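Local atomic coordinates of probable adenylyl-sulfate kinase (Aeropyrum pernix, PDB entry 2YVU), a protein that probably phosphorylates adenosine 5'-phosphosulfate with ATP, giving 3'-phosphoadenylyl sulfate, the activated form of sulfate. Residues 49-53 / 54-58; 68-71 / 72-76; 78-81 / 82-85; 100-103 / 104-108. One frame throughout, in Å; residues are numbered along the deposited sequence.

Contact 1 of 4, residues 49-53 / 54-58; sequences GDWAR and TTVSE
In this P-loop kinase fold the short helix 49-53 follows strand 44-48, outermost of the parallel sheet within this chain, and where the chain leaves that helix Trp-51 and Ala-52 bond the loop 54-58. Two carbonyl oxygens do most of the gripping. Trp-51 O accepts from Thr-54 N at 3.1 Å and from the hydroxyl Thr-55 OG1 at 3.0 Å, the two donors arriving on opposite faces of the carbonyl plane. Ala-52 O is held in the same two-sided way, by Thr-55 N at 3.0 Å and by Ser-57 N at 3.0 Å, which curls the loop back over the helix end.

A threonine suits position 55 because its hydroxyl, set between the backbone N and the carbonyl carbon (chi1 64°), can bond Trp-51 O while standing over the centre of the indole, 3.3 Å above the ring plane. Val-56 CG1 and CG2 meet the CZ2, CZ3 and CH2 end of the indole obliquely, and CG2 also meets the methyl of Ala-52, a side chain small enough to leave space for His-70 of helix 64-82. Trp-51 further meets Trp-76 of the second subunit edge-to-face, and Thr-55 and Val-56 pack on that same Trp-76, so the loop takes part in the dimer interface. Ser-57 OG bonds His-70 and Arg-73 of its own chain, and Glu-58 forms a salt bridge to Lys-72 of the second subunit. At the far end of the loop, Glu-58 CA directs a C-H at Arg-53 O, 3.0 Å away.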
loop_
_atom_site.group_PDB
_atom_site.type_symbol
_atom_site.label_atom_id
_atom_site.label_comp_id
_atom_site.label_asym_id
_atom_site.label_seq_id
_atom_site.Cartn_x
_atom_site.Cartn_y
_atom_site.Cartn_z
ATOM N N GLY A 49 -5.339 -7.589 8.745
ATOM C CA GLY A 49 -4.434 -8.709 8.511
ATOM C C GLY A 49 -4.874 -9.726 7.482
ATOM O O GLY A 49 -4.074 -10.191 6.675
ATOM N N ASP A 50 -6.148 -10.083 7.495
ATOM C CA ASP A 50 -6.642 -11.052 6.539
ATOM C C ASP A 50 -6.468 -10.529 5.114
ATOM O O ASP A 50 -6.123 -11.283 4.203
ATOM C CB ASP A 50 -8.110 -11.388 6.838
ATOM C CG ASP A 50 -8.263 -12.304 8.057
ATOM O OD1 ASP A 50 -7.255 -12.549 8.757
ATOM O OD2 ASP A 50 -9.392 -12.777 8.321
ATOM N N TRP A 51 -6.690 -9.240 4.915
ATOM C CA TRP A 51 -6.518 -8.667 3.586
ATOM C C TRP A 51 -5.040 -8.670 3.235
ATOM O O TRP A 51 -4.635 -9.168 2.190
ATOM C CB TRP A 51 -7.038 -7.228 3.549
ATOM C CG TRP A 51 -6.536 -6.443 2.375
ATOM C CD1 TRP A 51 -6.971 -6.528 1.078
ATOM C CD2 TRP A 51 -5.470 -5.482 2.379
ATOM N NE1 TRP A 51 -6.238 -5.678 0.278
ATOM C CE2 TRP A 51 -5.311 -5.025 1.049
ATOM C CE3 TRP A 51 -4.632 -4.966 3.375
ATOM C CZ2 TRP A 51 -4.348 -4.075 0.693
ATOM C CZ3 TRP A 51 -3.680 -4.025 3.020
ATOM C CH2 TRP A 51 -3.544 -3.589 1.689
ATOM N N ALA A 52 -4.232 -8.111 4.127
ATOM C CA ALA A 52 -2.790 -8.016 3.907
ATOM C C ALA A 52 -2.137 -9.363 3.623
ATOM O O ALA A 52 -1.248 -9.471 2.780
ATOM C CB ALA A 52 -2.126 -7.377 5.128
ATOM N N ARG A 53 -2.579 -10.384 4.345
ATOM C CA ARG A 53 -2.032 -11.720 4.231
ATOM C C ARG A 53 -2.086 -12.296 2.818
ATOM O O ARG A 53 -1.256 -13.120 2.455
ATOM C CB ARG A 53 -2.763 -12.630 5.214
ATOM C CG ARG A 53 -2.158 -14.005 5.404
ATOM C CD ARG A 53 -3.014 -14.798 6.378
ATOM N NE ARG A 53 -4.426 -14.501 6.157
ATOM C CZ ARG A 53 -5.433 -15.228 6.625
ATOM N NH1 ARG A 53 -5.194 -16.319 7.352
ATOM N NH2 ARG A 53 -6.682 -14.859 6.364
ATOM N N THR A 54 -3.049 -11.869 2.008
ATOM C CA THR A 54 -3.120 -12.388 0.653
ATOM C C THR A 54 -2.751 -11.340 -0.380
ATOM O O THR A 54 -2.893 -11.580 -1.582
ATOM C CB THR A 54 -4.530 -12.918 0.307
ATOM O OG1 THR A 54 -5.479 -11.851 0.404
ATOM C CG2 THR A 54 -4.922 -14.041 1.256
ATOM N N THR A 55 -2.265 -10.183 0.062
ATOM C CA THR A 55 -1.934 -9.141 -0.907
ATOM C C THR A 55 -0.569 -8.476 -0.755
ATOM O O THR A 55 0.387 -8.864 -1.405
ATOM C CB THR A 55 -3.017 -8.029 -0.906
ATOM O OG1 THR A 55 -3.027 -7.376 0.377
ATOM C CG2 THR A 55 -4.408 -8.625 -1.219
ATOM N N VAL A 56 -0.480 -7.481 0.117
ATOM C CA VAL A 56 0.762 -6.735 0.291
ATOM C C VAL A 56 1.812 -7.369 1.185
ATOM O O VAL A 56 2.992 -7.046 1.098
ATOM C CB VAL A 56 0.450 -5.296 0.795
ATOM C CG1 VAL A 56 -0.468 -4.597 -0.208
ATOM C CG2 VAL A 56 -0.217 -5.339 2.164
ATOM N N SER A 57 1.386 -8.288 2.040
ATOM C CA SER A 57 2.307 -8.955 2.941
ATOM C C SER A 57 2.076 -10.461 2.832
ATOM O O SER A 57 2.209 -11.181 3.805
ATOM C CB SER A 57 2.051 -8.488 4.379
ATOM O OG SER A 57 2.074 -7.075 4.456
ATOM N N GLU A 58 1.756 -10.924 1.629
ATOM C CA GLU A 58 1.453 -12.335 1.389
ATOM C C GLU A 58 2.437 -13.448 1.745
ATOM O O GLU A 58 2.005 -14.561 2.055
ATOM C CB GLU A 58 1.038 -12.539 -0.068
ATOM C CG GLU A 58 0.548 -13.953 -0.355
ATOM C CD GLU A 58 0.042 -14.122 -1.773
ATOM O OE1 GLU A 58 -1.032 -14.739 -1.941
ATOM O OE2 GLU A 58 0.715 -13.645 -2.716
#

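Contact 2 of 4, residues 68-71 / 72-76; sequences LRHL and KRIAW
The imidazole of His-70 carries Ile-74 CG1 over one face, 4.3 Å from the ring centroid, in a CH-pi contact, while Arg-73 NH2 stands at the ring edge, near its plane; the ring of Phe-92 also meets it, the planes at about 70°. The guanidinium of Arg-73 in turn has His-70 CA over one face, 3.8 Å above the plane and offset toward the rim. The helix itself brings these neighbours together: Ile-74 N bonds His-70 O at 2.9 Å, so that the two side chains lie side by side and point the same way. With CG1 of Ile-74 anti to its carbonyl carbon (chi1 -68°), the methylene reaches the ring.

Arg-73 is long enough to bend at chi3 (67°) and fold its head back beside the preceding turn, toward Ser-57, while NH1 makes a weak bond to Val-56 O of the second subunit. A leucine at this position would probably cost Ser-57 OG one of its bonds, leaving that to His-70, and lose the weak bond to Val-56 O of the second subunit.

Lys-72 is extended throughout, toward Glu-58 of the second subunit. Leu-71 touches Ser-94, probably the active-site serine. Within its own chain helix 64-82 packs on strand 14-19 through Leu-71 and Ile-74, which rest on Trp-17, and on helix 97-109 through Leu-68, Lys-72 and Ala-75.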
loop_
_atom_site.group_PDB
_atom_site.type_symbol
_atom_site.label_atom_id
_atom_site.label_comp_id
_atom_site.label_asym_id
_atom_site.label_seq_id
_atom_site.Cartn_x
_atom_site.Cartn_y
_atom_site.Cartn_z
ATOM N N LEU A 68 7.423 -6.528 11.974
ATOM C CA LEU A 68 7.794 -5.118 11.914
ATOM C C LEU A 68 7.848 -4.639 10.473
ATOM O O LEU A 68 7.297 -3.585 10.138
ATOM C CB LEU A 68 9.168 -4.885 12.556
ATOM C CG LEU A 68 9.248 -4.278 13.956
ATOM C CD1 LEU A 68 10.718 -4.048 14.311
ATOM C CD2 LEU A 68 8.479 -2.958 14.006
ATOM N N ARG A 69 8.541 -5.393 9.625
ATOM C CA ARG A 69 8.639 -5.017 8.211
ATOM C C ARG A 69 7.239 -4.790 7.666
ATOM O O ARG A 69 6.988 -3.870 6.896
ATOM C CB ARG A 69 9.284 -6.133 7.390
ATOM C CG ARG A 69 10.745 -5.930 7.085
ATOM C CD ARG A 69 11.236 -6.943 6.056
ATOM N NE ARG A 69 12.584 -6.618 5.606
ATOM C CZ ARG A 69 13.659 -6.619 6.388
ATOM N NH1 ARG A 69 13.550 -6.932 7.672
ATOM N NH2 ARG A 69 14.846 -6.301 5.889
ATOM N N HIS A 70 6.337 -5.663 8.090
ATOM C CA HIS A 70 4.944 -5.648 7.668
ATOM C C HIS A 70 4.226 -4.399 8.144
ATOM O O HIS A 70 3.584 -3.708 7.354
ATOM C CB HIS A 70 4.304 -6.927 8.197
ATOM C CG HIS A 70 2.822 -6.879 8.329
ATOM N ND1 HIS A 70 1.976 -6.822 7.243
ATOM C CD2 HIS A 70 2.029 -6.975 9.421
ATOM C CE1 HIS A 70 0.725 -6.892 7.660
ATOM N NE2 HIS A 70 0.730 -6.985 8.979
ATOM N N LEU A 71 4.362 -4.097 9.430
ATOM C CA LEU A 71 3.723 -2.933 10.018
ATOM C C LEU A 71 4.241 -1.622 9.433
ATOM O O LEU A 71 3.477 -0.675 9.228
ATOM C CB LEU A 71 3.908 -2.959 11.542
ATOM C CG LEU A 71 3.162 -4.125 12.215
ATOM C CD1 LEU A 71 3.484 -4.172 13.711
ATOM C CD2 LEU A 71 1.642 -3.970 12.008
ATOM N N LYS A 72 5.538 -1.553 9.174
ATOM C CA LYS A 72 6.107 -0.349 8.588
ATOM C C LYS A 72 5.498 -0.195 7.187
ATOM O O LYS A 72 5.203 0.898 6.725
ATOM C CB LYS A 72 7.625 -0.486 8.479
ATOM C CG LYS A 72 8.274 0.628 7.666
ATOM C CD LYS A 72 9.785 0.474 7.630
ATOM C CE LYS A 72 10.444 1.692 6.980
ATOM N NZ LYS A 72 11.939 1.554 6.924
ATOM N N ARG A 73 5.322 -1.319 6.514
ATOM C CA ARG A 73 4.753 -1.319 5.188
ATOM C C ARG A 73 3.321 -0.813 5.231
ATOM O O ARG A 73 2.915 -0.009 4.396
ATOM C CB ARG A 73 4.797 -2.728 4.625
ATOM C CG ARG A 73 4.174 -2.842 3.287
ATOM C CD ARG A 73 4.787 -4.012 2.594
ATOM N NE ARG A 73 4.416 -5.225 3.261
ATOM C CZ ARG A 73 5.249 -6.220 3.524
ATOM N NH1 ARG A 73 6.532 -6.157 3.178
ATOM N NH2 ARG A 73 4.778 -7.280 4.139
ATOM N N ILE A 74 2.555 -1.290 6.207
ATOM C CA ILE A 74 1.174 -0.851 6.349
ATOM C C ILE A 74 1.127 0.644 6.625
ATOM O O ILE A 74 0.282 1.348 6.093
ATOM C CB ILE A 74 0.459 -1.586 7.503
ATOM C CG1 ILE A 74 0.273 -3.066 7.136
ATOM C CG2 ILE A 74 -0.894 -0.930 7.779
ATOM C CD1 ILE A 74 -0.418 -3.282 5.785
ATOM N N ALA A 75 2.045 1.117 7.471
ATOM C CA ALA A 75 2.119 2.530 7.825
ATOM C C ALA A 75 2.331 3.399 6.568
ATOM O O ALA A 75 1.796 4.490 6.431
ATOM C CB ALA A 75 3.272 2.741 8.798
ATOM N N TRP A 76 3.120 2.910 5.639
ATOM C CA TRP A 76 3.346 3.701 4.446
ATOM C C TRP A 76 2.151 3.741 3.521
ATOM O O TRP A 76 1.835 4.797 2.966
ATOM C CB TRP A 76 4.569 3.193 3.723
ATOM C CG TRP A 76 5.778 3.904 4.231
ATOM C CD1 TRP A 76 6.675 3.462 5.161
ATOM C CD2 TRP A 76 6.191 5.222 3.864
ATOM N NE1 TRP A 76 7.624 4.424 5.391
ATOM C CE2 TRP A 76 7.352 5.515 4.605
ATOM C CE3 TRP A 76 5.686 6.183 2.975
ATOM C CZ2 TRP A 76 8.027 6.737 4.486
ATOM C CZ3 TRP A 76 6.359 7.401 2.853
ATOM C CH2 TRP A 76 7.519 7.663 3.606
#

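Contact 3 of 4, residues 78-81 / 82-85; sequences ARLL and ARNG
Asn-84 ND2 donates to Leu-80 O at 2.8 Å, with an N-H...O angle of 153°, and the backbone N of Asn-84 bonds Leu-81 O at 2.9 Å. Asparagine suits this place because its short amide reaches a carbonyl of the last turn of helix 64-82 and, through the same ND2, also bonds Glu-45 OE2 of the second subunit. The helix ends in a Schellman motif: Val-86 N returns to Leu-81 O and Gly-85 N to Ala-82 O, the latter at 3.1 Å. Gly-85, with positive phi, is the C-prime residue, a conformation in which a side chain would be jammed against the preceding carbonyl.

Arg-83 lies alongside Leu-80, both pointing the same way, and Leu-80 CD1 sits over the centre of the guanidinium, 3.5 Å above its plane. CG of Arg-83 occupies the position between the backbone N and the carbonyl carbon (chi1 74°), turning the chain back along the helix over Leu-80. Its NE pairs with Glu-45 of the second subunit.

Glu-110 OE2 takes Arg-79 NE and Arg-83 NH1 together, and its negative charge probably lets the two guanidinium groups come to 4.1 Å between these nitrogens, their planes 70° apart. Replacing Arg-83 by a methionine would probably leave Glu-45 of the second subunit without its guanidinium mate and Glu-110 with one cation fewer. The chemistry thus ties the helix end to acidic groups of its own chain and of the second subunit.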
loop_
_atom_site.group_PDB
_atom_site.type_symbol
_atom_site.label_atom_id
_atom_site.label_comp_id
_atom_site.label_asym_id
_atom_site.label_seq_id
_atom_site.Cartn_x
_atom_site.Cartn_y
_atom_site.Cartn_z
ATOM N N ALA A 78 -0.881 3.367 4.446
ATOM C CA ALA A 78 -1.854 4.214 5.139
ATOM C C ALA A 78 -1.516 5.695 4.943
ATOM O O ALA A 78 -2.387 6.515 4.747
ATOM C CB ALA A 78 -1.861 3.887 6.633
ATOM N N ARG A 79 -0.237 6.028 5.007
ATOM C CA ARG A 79 0.190 7.409 4.847
ATOM C C ARG A 79 -0.119 7.915 3.424
ATOM O O ARG A 79 -0.637 9.024 3.235
ATOM C CB ARG A 79 1.685 7.498 5.180
ATOM C CG ARG A 79 2.389 8.775 4.748
ATOM C CD ARG A 79 3.814 8.807 5.322
ATOM N NE ARG A 79 4.638 9.894 4.791
ATOM C CZ ARG A 79 5.859 10.199 5.238
ATOM N NH1 ARG A 79 6.407 9.511 6.233
ATOM N NH2 ARG A 79 6.544 11.185 4.682
ATOM N N LEU A 80 0.183 7.090 2.422
ATOM C CA LEU A 80 -0.088 7.461 1.045
ATOM C C LEU A 80 -1.583 7.668 0.820
ATOM O O LEU A 80 -1.992 8.624 0.181
ATOM C CB LEU A 80 0.410 6.378 0.094
ATOM C CG LEU A 80 1.735 6.593 -0.642
ATOM C CD1 LEU A 80 2.750 7.244 0.246
ATOM C CD2 LEU A 80 2.229 5.227 -1.139
ATOM N N LEU A 81 -2.404 6.766 1.326
ATOM C CA LEU A 81 -3.841 6.921 1.116
ATOM C C LEU A 81 -4.346 8.175 1.832
ATOM O O LEU A 81 -5.091 8.989 1.267
ATOM C CB LEU A 81 -4.591 5.684 1.632
ATOM C CG LEU A 81 -4.507 4.394 0.785
ATOM C CD1 LEU A 81 -4.956 3.181 1.611
ATOM C CD2 LEU A 81 -5.381 4.530 -0.456
ATOM N N ALA A 82 -3.916 8.341 3.075
ATOM C CA ALA A 82 -4.378 9.465 3.871
ATOM C C ALA A 82 -3.961 10.824 3.322
ATOM O O ALA A 82 -4.735 11.779 3.396
ATOM C CB ALA A 82 -3.916 9.300 5.326
ATOM N N ARG A 83 -2.752 10.931 2.782
ATOM C CA ARG A 83 -2.344 12.213 2.228
ATOM C C ARG A 83 -3.135 12.501 0.961
ATOM O O ARG A 83 -3.045 13.601 0.410
ATOM C CB ARG A 83 -0.827 12.270 1.952
ATOM C CG ARG A 83 -0.292 11.490 0.757
ATOM C CD ARG A 83 1.223 11.481 0.876
ATOM N NE ARG A 83 1.938 10.953 -0.288
ATOM C CZ ARG A 83 3.240 10.675 -0.266
ATOM N NH1 ARG A 83 3.927 10.873 0.858
ATOM N NH2 ARG A 83 3.863 10.230 -1.352
ATOM N N ASN A 84 -3.911 11.523 0.489
ATOM C CA ASN A 84 -4.729 11.764 -0.695
ATOM C C ASN A 84 -6.204 11.832 -0.358
ATOM O O ASN A 84 -7.045 11.514 -1.187
ATOM C CB ASN A 84 -4.469 10.710 -1.776
ATOM C CG ASN A 84 -3.136 10.929 -2.481
ATOM O OD1 ASN A 84 -3.006 11.822 -3.313
ATOM N ND2 ASN A 84 -2.138 10.139 -2.126
ATOM N N GLY A 85 -6.507 12.226 0.877
ATOM C CA GLY A 85 -7.891 12.396 1.298
ATOM C C GLY A 85 -8.673 11.215 1.834
ATOM O O GLY A 85 -9.849 11.347 2.118
#

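Contact 4 of 4, residues 100-103 / 104-108; sequences RNMV and RRIVE
Regular i to i+4 bonding carries helix 97-109 of the P-loop kinase fold through this stretch, from Arg-104 N to Arg-100 O (2.9 Å) on to Val-107 N to Val-103 O (3.2 Å). On one flank Met-102 and Ile-106 lie side by side, with the sulfur SD of Met-102 3.7 Å from Ile-106 CD1. The flexible thioether, bent at chi2 and chi3, follows the surface of helix 64-82, where it meets Leu-68 and Lys-72.

Arg-105 crosses Met-102 at about a right angle. Its chain bends at chi3 (-58°), laying one face of the guanidinium over Met-102 CA, 3.4 Å from the plane, with NH2 beside CB. This gives the flat group an apolar rest on an exposed flank.

Val-103 and Val-107, branched and compact, face strands 14-19 and 114-120. Arg-100 pairs with Glu-116 and also bonds the carbonyl of Ser-94, which probably forms the phosphoserine intermediate. Arg-104 likewise reaches Glu-116, through NH2, and its NH1 forms a hydrogen-bonded salt bridge with Glu-108 OE2 at 3.0 Å, in the guanidinium plane but from above the carboxylate. At another edge of the same guanidinium a water accepts from Arg-104 NE at 3.0 Å and, weakly, from Asn-101 ND2.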
loop_
_atom_site.group_PDB
_atom_site.type_symbol
_atom_site.label_atom_id
_atom_site.label_comp_id
_atom_site.label_asym_id
_atom_site.label_seq_id
_atom_site.Cartn_x
_atom_site.Cartn_y
_atom_site.Cartn_z
ATOM N N ARG A 100 4.039 -0.074 17.363
ATOM C CA ARG A 100 2.961 0.870 17.117
ATOM C C ARG A 100 3.467 2.324 17.107
ATOM O O ARG A 100 2.924 3.164 16.393
ATOM C CB ARG A 100 1.847 0.695 18.165
ATOM C CG ARG A 100 1.149 -0.673 18.088
ATOM C CD ARG A 100 -0.215 -0.665 18.783
ATOM N NE ARG A 100 -0.117 -0.189 20.159
ATOM C CZ ARG A 100 0.238 -0.936 21.199
ATOM N NH1 ARG A 100 0.531 -2.231 21.042
ATOM N NH2 ARG A 100 0.323 -0.379 22.400
ATOM N N ASN A 101 4.509 2.621 17.883
ATOM C CA ASN A 101 5.069 3.977 17.906
ATOM C C ASN A 101 5.765 4.275 16.578
ATOM O O ASN A 101 5.728 5.395 16.078
ATOM C CB ASN A 101 6.058 4.125 19.072
ATOM C CG ASN A 101 5.368 4.051 20.425
ATOM O OD1 ASN A 101 6.026 4.066 21.468
ATOM N ND2 ASN A 101 4.026 3.970 20.414
ATOM N N MET A 102 6.401 3.259 16.020
ATOM C CA MET A 102 7.071 3.366 14.728
ATOM C C MET A 102 6.010 3.620 13.628
ATOM O O MET A 102 6.221 4.409 12.707
ATOM C CB MET A 102 7.842 2.070 14.472
ATOM C CG MET A 102 8.499 1.970 13.124
ATOM S SD MET A 102 7.364 1.349 11.877
ATOM C CE MET A 102 7.404 -0.439 12.216
ATOM N N VAL A 103 4.858 2.963 13.735
ATOM C CA VAL A 103 3.788 3.169 12.755
ATOM C C VAL A 103 3.289 4.614 12.887
ATOM O O VAL A 103 3.184 5.330 11.894
ATOM C CB VAL A 103 2.617 2.208 12.987
ATOM C CG1 VAL A 103 1.432 2.616 12.116
ATOM C CG2 VAL A 103 3.047 0.783 12.650
ATOM N N ARG A 104 3.007 5.039 14.119
ATOM C CA ARG A 104 2.552 6.406 14.388
ATOM C C ARG A 104 3.486 7.444 13.787
ATOM O O ARG A 104 3.025 8.413 13.166
ATOM C CB ARG A 104 2.474 6.671 15.899
ATOM C CG ARG A 104 2.204 8.142 16.262
ATOM C CD ARG A 104 2.181 8.403 17.805
ATOM N NE ARG A 104 1.060 7.755 18.500
ATOM C CZ ARG A 104 -0.198 8.204 18.499
ATOM N NH1 ARG A 104 -0.530 9.309 17.837
ATOM N NH2 ARG A 104 -1.129 7.566 19.193
ATOM N N ARG A 105 4.791 7.252 14.001
ATOM C CA ARG A 105 5.814 8.173 13.502
ATOM C C ARG A 105 5.729 8.385 12.000
ATOM O O ARG A 105 5.792 9.512 11.505
ATOM C CB ARG A 105 7.226 7.662 13.823
ATOM C CG ARG A 105 7.647 7.775 15.278
ATOM C CD ARG A 105 9.187 7.791 15.427
ATOM N NE ARG A 105 9.853 6.606 14.874
ATOM C CZ ARG A 105 9.936 5.424 15.483
ATOM N NH1 ARG A 105 9.397 5.249 16.684
ATOM N NH2 ARG A 105 10.561 4.415 14.888
ATOM N N ILE A 106 5.632 7.284 11.272
ATOM C CA ILE A 106 5.550 7.349 9.831
ATOM C C ILE A 106 4.344 8.157 9.407
ATOM O O ILE A 106 4.452 9.024 8.536
ATOM C CB ILE A 106 5.503 5.938 9.237
ATOM C CG1 ILE A 106 6.891 5.300 9.401
ATOM C CG2 ILE A 106 5.029 5.988 7.785
ATOM C CD1 ILE A 106 6.956 3.798 9.147
ATOM N N VAL A 107 3.204 7.916 10.042
ATOM C CA VAL A 107 1.979 8.658 9.682
ATOM C C VAL A 107 2.052 10.155 10.066
ATOM O O VAL A 107 1.726 11.046 9.252
ATOM C CB VAL A 107 0.727 8.000 10.345
ATOM C CG1 VAL A 107 -0.531 8.817 10.071
ATOM C CG2 VAL A 107 0.548 6.545 9.783
ATOM N N GLU A 108 2.512 10.430 11.286
ATOM C CA GLU A 108 2.591 11.800 11.792
ATOM C C GLU A 108 3.582 12.661 11.031
ATOM O O GLU A 108 3.391 13.864 10.916
ATOM C CB GLU A 108 2.925 11.798 13.290
ATOM C CG GLU A 108 1.855 11.100 14.104
ATOM C CD GLU A 108 1.956 11.354 15.588
ATOM O OE1 GLU A 108 3.084 11.501 16.105
ATOM O OE2 GLU A 108 0.897 11.382 16.245
HETATM O O HOH W 1 1.794 4.959 19.377
#

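Overall arrangement
Contact 2 lies within helix 64-82 and contact 3 at its C-terminal end: the first keeps regular helix bonding, whereas the second finishes the helix and is the most buried of the four. Contact 1 joins contact 2 where Ser-57 meets His-70 and Arg-73, and contact 4 packs on contact 2 through Leu-68, Lys-72, Met-102 and Ile-106. Arg-79 also touches Ile-106 O, bringing contacts 3 and 4 together. Contacts 1, 2 and 3 reach the second subunit, with aromatic packing and charged pairs; contact 4 does not, and mixes apolar packing against the sheet with salt bridges and a water link. Contacts 1, 2 and 4 are each partly buried.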